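Local coordinates for hydrophilic protein, virA protein (Chromobacterium violaceum, PDB 3BO6) that acts as a phosphothreonine lyase effector of the SpvC family, probably removing phosphate irreversibly from phosphothreonine in host MAP kinases by beta-elimination, at residues 95-100 with 114-119; 101-106 with 160-165. All coordinates share one frame; numbering follows the deposited sequence.

Interactions 1 and 2 illustrate how one helix can be fixed on two sides. Both draw on helix 93-104, which packs through Phe97 on strand 113-117 of the antiparallel sheet (interaction 1) and by its last turn on helix 149-168 (interaction 2). The four segments alternate along the chain: 95-100, 101-106, 114-119, then 160-165. The two centres lie about 11 Å apart, and the sites are continuous, since Leu100 CD2 packs 3.8 Å from Leu162 CD2 and the ring of Phe105 meets Trp114 edge-to-face. Strand 113-117 and both helices are thereby joined in one hydrophobic core of the lyase's alpha/beta fold.

Interaction 1. Residues 95-100 with 114-119; sequences QAFQAL and WKVTDM
Phe97 is the residue through which segment 95-100 meets strand 113-117, touching both Trp114 and Val116. It sits where the backbones come nearest, its CA being 8.3 Å from that of Val116, and its side chain starts out toward the strand. With CG set opposite the backbone N and beside the carbonyl carbon (chi1 -173°), the ring extends from the helix so that one of its edge carbons, CE1, does most of the touching. CE1 lies 3.9 Å from Trp114 CH2 and 4.0 Å from Trp114 CZ3, arriving at the rim of the six-membered ring near the indole plane, while the two side chains cross at about a right angle. No parallel ring stack results. The same CE1 is 4.1 Å from Val116 CG1, which approaches the phenyl ring obliquely. Val116 is modelled in two conformers, so the detail of this methyl contact is less certain than the indole contact.

The two strand partners are two residues apart and point to the same side of the sheet. Lys115, between them, turns to the other side, where it makes a cation-pi contact with Phe65. The indole itself is steadied by a hydrogen bond from Trp114 NE1 to Leu104 O, farther along the same helix, and Met43 of helix 40-44 packs on both Phe97 and Trp114.

As an example of a helix packed on a sheet, the contact buries a modest 109 Å² and is wholly apolar between the segments. It therefore rests on shape and van der Waals packing, while the one polar atom of the buried indole, NE1, is satisfied by the carbonyl of Leu104.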
loop_
_atom_site.group_PDB
_atom_site.type_symbol
_atom_site.label_atom_id
_atom_site.label_comp_id
_atom_site.label_asym_id
_atom_site.label_seq_id
_atom_site.Cartn_x
_atom_site.Cartn_y
_atom_site.Cartn_z
ATOM N N GLN A 95 -13.731 11.097 -1.605
ATOM C CA GLN A 95 -13.864 11.173 -0.155
ATOM C C GLN A 95 -12.816 10.315 0.561
ATOM O O GLN A 95 -12.294 10.702 1.605
ATOM C CB GLN A 95 -15.264 10.730 0.294
ATOM C CG GLN A 95 -16.397 11.585 -0.210
ATOM C CD GLN A 95 -17.047 11.009 -1.450
ATOM O OE1 GLN A 95 -16.391 10.783 -2.463
ATOM N NE2 GLN A 95 -18.352 10.766 -1.372
ATOM N N ALA A 96 -12.512 9.137 0.013
ATOM C CA ALA A 96 -11.475 8.280 0.584
ATOM C C ALA A 96 -10.115 8.954 0.484
ATOM O O ALA A 96 -9.333 8.939 1.434
ATOM C CB ALA A 96 -11.452 6.930 -0.104
ATOM N N PHE A 97 -9.847 9.564 -0.663
ATOM C CA PHE A 97 -8.604 10.303 -0.829
ATOM C C PHE A 97 -8.482 11.404 0.243
ATOM O O PHE A 97 -7.424 11.578 0.866
ATOM C CB PHE A 97 -8.524 10.897 -2.247
ATOM C CG PHE A 97 -7.196 11.535 -2.560
ATOM C CD1 PHE A 97 -6.235 10.833 -3.264
ATOM C CD2 PHE A 97 -6.921 12.842 -2.158
ATOM C CE1 PHE A 97 -5.012 11.408 -3.554
ATOM C CE2 PHE A 97 -5.688 13.433 -2.448
ATOM C CZ PHE A 97 -4.740 12.719 -3.155
ATOM N N GLN A 98 -9.552 12.166 0.465
ATOM C CA GLN A 98 -9.538 13.218 1.487
ATOM C C GLN A 98 -9.282 12.641 2.874
ATOM O O GLN A 98 -8.578 13.230 3.697
ATOM C CB GLN A 98 -10.862 13.992 1.495
ATOM C CG GLN A 98 -10.930 15.073 2.563
ATOM C CD GLN A 98 -10.113 16.305 2.207
ATOM O OE1 GLN A 98 -9.572 16.411 1.104
ATOM N NE2 GLN A 98 -10.029 17.249 3.142
ATOM N N ALA A 99 -9.866 11.478 3.150
ATOM C CA ALA A 99 -9.695 10.848 4.462
ATOM C C ALA A 99 -8.269 10.326 4.681
ATOM O O ALA A 99 -7.792 10.289 5.806
ATOM C CB ALA A 99 -10.707 9.711 4.663
ATOM N N LEU A 100 -7.609 9.907 3.604
ATOM C CA LEU A 100 -6.292 9.275 3.670
ATOM C C LEU A 100 -5.112 10.185 3.374
ATOM O O LEU A 100 -3.973 9.804 3.608
ATOM C CB LEU A 100 -6.224 8.085 2.699
ATOM C CG LEU A 100 -7.169 6.925 3.004
ATOM C CD1 LEU A 100 -6.960 5.782 2.022
ATOM C CD2 LEU A 100 -6.964 6.458 4.436
ATOM N N TRP A 114 3.014 5.493 -4.120
ATOM C CA TRP A 114 1.643 4.988 -4.216
ATOM C C TRP A 114 0.942 5.633 -5.412
ATOM O O TRP A 114 1.469 6.580 -5.991
ATOM C CB TRP A 114 0.875 5.222 -2.887
ATOM C CG TRP A 114 0.878 6.640 -2.359
ATOM C CD1 TRP A 114 1.746 7.170 -1.452
ATOM C CD2 TRP A 114 -0.044 7.690 -2.700
ATOM N NE1 TRP A 114 1.425 8.504 -1.213
ATOM C CE2 TRP A 114 0.331 8.834 -1.968
ATOM C CE3 TRP A 114 -1.144 7.768 -3.557
ATOM C CZ2 TRP A 114 -0.350 10.048 -2.072
ATOM C CZ3 TRP A 114 -1.824 8.973 -3.657
ATOM C CH2 TRP A 114 -1.421 10.097 -2.928
ATOM N N LYS A 115 -0.204 5.086 -5.812
ATOM C CA LYS A 115 -1.055 5.661 -6.901
ATOM C C LYS A 115 -2.494 5.400 -6.518
ATOM O O LYS A 115 -2.704 4.706 -5.569
ATOM C CB LYS A 115 -0.679 5.089 -8.263
ATOM C CG LYS A 115 -1.002 3.634 -8.467
ATOM C CD LYS A 115 -0.355 3.195 -9.779
ATOM C CE LYS A 115 -0.822 1.836 -10.209
ATOM N NZ LYS A 115 -0.079 1.460 -11.463
ATOM N N VAL A 116 -3.339 6.260 -7.105
ATOM C CA VAL A 116 -4.783 6.212 -6.992
ATOM C C VAL A 116 -5.393 6.256 -8.390
ATOM O O VAL A 116 -4.900 6.960 -9.270
ATOM C CB VAL A 116 -5.333 7.363 -6.089
ATOM C CG1 VAL A 116 -5.061 8.732 -6.703
ATOM C CG2 VAL A 116 -6.802 7.174 -5.810
ATOM N N THR A 117 -6.467 5.511 -8.603
ATOM C CA THR A 117 -7.014 5.440 -9.934
ATOM C C THR A 117 -7.685 6.776 -10.220
ATOM O O THR A 117 -8.296 7.393 -9.329
ATOM C CB THR A 117 -8.144 4.396 -9.869
ATOM O OG1 THR A 117 -7.589 3.134 -9.479
ATOM C CG2 THR A 117 -8.884 4.247 -11.220
ATOM N N ASP A 118 -7.578 7.214 -11.469
ATOM C CA ASP A 118 -8.323 8.368 -11.955
ATOM C C ASP A 118 -9.705 7.896 -12.377
ATOM O O ASP A 118 -9.873 7.252 -13.431
ATOM C CB ASP A 118 -7.594 8.998 -13.144
ATOM C CG ASP A 118 -8.295 10.254 -13.662
ATOM O OD1 ASP A 118 -9.472 10.469 -13.305
ATOM O OD2 ASP A 118 -7.653 11.001 -14.418
ATOM N N MET A 119 -10.709 8.240 -11.588
ATOM C CA MET A 119 -12.045 7.694 -11.783
ATOM C C MET A 119 -12.754 8.275 -13.008
ATOM O O MET A 119 -13.771 7.744 -13.447
ATOM C CB MET A 119 -12.891 7.903 -10.522
ATOM C CG MET A 119 -12.335 7.164 -9.288
ATOM S SD MET A 119 -12.016 5.389 -9.515
ATOM C CE MET A 119 -13.674 4.756 -9.622
#

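Interaction 2. Residues 101-106 with 160-165; sequences SGLLFS and ECLESR
The chi1 of -80° in Leu103 places CG opposite the carbonyl carbon and beside the backbone N, and an extended chi2 of 161° then carries CD1 out to Cys161, Leu162 and Arg165 on helix 149-168. From the other side, Cys161 swings its sulfur opposite its own N (chi1 -151°), bringing SG alongside the end of the leucine; this residue was modelled in two conformers, so the sulfur's position is the less settled part. Backbones approach most closely at Leu103 and Leu162, whose CA atoms are 7.3 Å apart.

A single methyl group is the hub. In the conformer described, Leu103 CD1 lies 3.8 Å from Cys161 SG. The same methyl is 3.9 Å from Leu162 CD2, and Arg165 CG stands 3.8 Å from Leu103 CD1. Cys161 O, 3.7 Å from Leu103 CD1, accepts the N-H of Arg165; the methyl merely packs against it. Leu162 CD2 also lies 4.0 Å from Leu103 CB, while Leu103 CD2 is 3.9 Å from Cys161 SG.

Arg165 contributes CG, one methylene of its chain, which is bent at chi2, whereas its guanidinium group is held by salt bridges to Glu168 and Glu33. Leu162 also packs on Leu136 of strand 134-137.

Here two helices are joined by a leucine inserted among three side chains spanning one helical turn. The contact between them is van der Waals packing throughout. A charged residue borders this apolar seat: its CG meets the leucine, while its guanidinium is paired with two carboxylates, which probably offsets its charge.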
loop_
_atom_site.group_PDB
_atom_site.type_symbol
_atom_site.label_atom_id
_atom_site.label_comp_id
_atom_site.label_asym_id
_atom_site.label_seq_id
_atom_site.Cartn_x
_atom_site.Cartn_y
_atom_site.Cartn_z
ATOM N N SER A 101 -5.366 11.380 2.851
ATOM C CA SER A 101 -4.254 12.201 2.385
ATOM C C SER A 101 -3.321 12.617 3.537
ATOM O O SER A 101 -2.106 12.744 3.338
ATOM C CB SER A 101 -4.740 13.417 1.589
ATOM O OG SER A 101 -5.491 14.260 2.448
ATOM N N GLY A 102 -3.872 12.814 4.738
ATOM C CA GLY A 102 -3.036 13.105 5.900
ATOM C C GLY A 102 -1.958 12.055 6.108
ATOM O O GLY A 102 -0.791 12.368 6.363
ATOM N N LEU A 103 -2.359 10.793 6.002
ATOM C CA LEU A 103 -1.449 9.662 6.167
ATOM C C LEU A 103 -0.564 9.446 4.936
ATOM O O LEU A 103 0.633 9.223 5.057
ATOM C CB LEU A 103 -2.240 8.378 6.474
ATOM C CG LEU A 103 -2.692 8.244 7.938
ATOM C CD1 LEU A 103 -3.830 7.232 8.088
ATOM C CD2 LEU A 103 -1.513 7.891 8.826
ATOM N N LEU A 104 -1.148 9.516 3.745
ATOM C CA LEU A 104 -0.378 9.177 2.548
ATOM C C LEU A 104 0.715 10.196 2.231
ATOM O O LEU A 104 1.698 9.871 1.558
ATOM C CB LEU A 104 -1.307 9.006 1.342
ATOM C CG LEU A 104 -2.220 7.777 1.383
ATOM C CD1 LEU A 104 -3.247 7.824 0.249
ATOM C CD2 LEU A 104 -1.379 6.507 1.286
ATOM N N PHE A 105 0.534 11.440 2.684
ATOM C CA PHE A 105 1.550 12.481 2.515
ATOM C C PHE A 105 2.338 12.738 3.794
ATOM O O PHE A 105 3.108 13.685 3.870
ATOM C CB PHE A 105 0.919 13.786 2.008
ATOM C CG PHE A 105 0.443 13.719 0.587
ATOM C CD1 PHE A 105 -0.890 13.477 0.306
ATOM C CD2 PHE A 105 1.329 13.923 -0.464
ATOM C CE1 PHE A 105 -1.344 13.397 -1.018
ATOM C CE2 PHE A 105 0.888 13.842 -1.790
ATOM C CZ PHE A 105 -0.445 13.596 -2.064
ATOM N N SER A 106 2.150 11.902 4.807
ATOM C CA SER A 106 2.798 12.141 6.098
ATOM C C SER A 106 4.317 12.025 6.038
ATOM O O SER A 106 4.851 11.102 5.408
ATOM C CB SER A 106 2.266 11.145 7.135
ATOM O OG SER A 106 2.985 11.227 8.370
ATOM N N GLU A 160 -3.032 -0.369 9.754
ATOM C CA GLU A 160 -4.091 -0.290 10.755
ATOM C C GLU A 160 -4.617 1.151 10.908
ATOM O O GLU A 160 -5.808 1.368 11.149
ATOM C CB GLU A 160 -3.627 -0.954 12.062
ATOM C CG GLU A 160 -3.479 -2.487 11.871
ATOM C CD GLU A 160 -2.625 -3.197 12.927
ATOM O OE1 GLU A 160 -2.073 -2.529 13.829
ATOM O OE2 GLU A 160 -2.509 -4.445 12.847
ATOM N N CYS A 161 -3.760 2.152 10.716
ATOM C CA CYS A 161 -4.204 3.535 10.743
ATOM C C CYS A 161 -5.040 3.923 9.518
ATOM O O CYS A 161 -5.986 4.709 9.608
ATOM C CB CYS A 161 -2.999 4.444 10.833
ATOM S SG CYS A 161 -3.407 5.922 11.658
ATOM N N LEU A 162 -4.689 3.382 8.352
ATOM C CA LEU A 162 -5.468 3.617 7.141
ATOM C C LEU A 162 -6.875 3.055 7.368
ATOM O O LEU A 162 -7.879 3.707 7.051
ATOM C CB LEU A 162 -4.805 2.946 5.926
ATOM C CG LEU A 162 -3.439 3.498 5.502
ATOM C CD1 LEU A 162 -2.816 2.571 4.457
ATOM C CD2 LEU A 162 -3.516 4.939 4.960
ATOM N N GLU A 163 -6.938 1.852 7.928
ATOM C CA GLU A 163 -8.206 1.197 8.218
ATOM C C GLU A 163 -9.012 2.045 9.194
ATOM O O GLU A 163 -10.204 2.259 8.989
ATOM C CB GLU A 163 -7.979 -0.203 8.816
ATOM C CG GLU A 163 -7.516 -1.258 7.813
ATOM C CD GLU A 163 -8.664 -1.967 7.116
ATOM O OE1 GLU A 163 -9.727 -2.183 7.748
ATOM O OE2 GLU A 163 -8.505 -2.326 5.927
ATOM N N SER A 164 -8.375 2.506 10.267
ATOM C CA SER A 164 -9.102 3.295 11.262
ATOM C C SER A 164 -9.614 4.618 10.682
ATOM O O SER A 164 -10.760 4.986 10.932
ATOM C CB SER A 164 -8.285 3.490 12.550
ATOM O OG SER A 164 -7.150 4.311 12.349
ATOM N N ARG A 165 -8.801 5.309 9.886
ATOM C CA ARG A 165 -9.232 6.566 9.288
ATOM C C ARG A 165 -10.384 6.353 8.309
ATOM O O ARG A 165 -11.297 7.168 8.254
ATOM C CB ARG A 165 -8.087 7.321 8.584
ATOM C CG ARG A 165 -7.233 8.276 9.466
ATOM C CD ARG A 165 -8.056 9.349 10.173
ATOM N NE ARG A 165 -7.226 10.474 10.624
ATOM C CZ ARG A 165 -7.511 11.274 11.655
ATOM N NH1 ARG A 165 -8.579 11.053 12.419
ATOM N NH2 ARG A 165 -6.699 12.284 11.936
#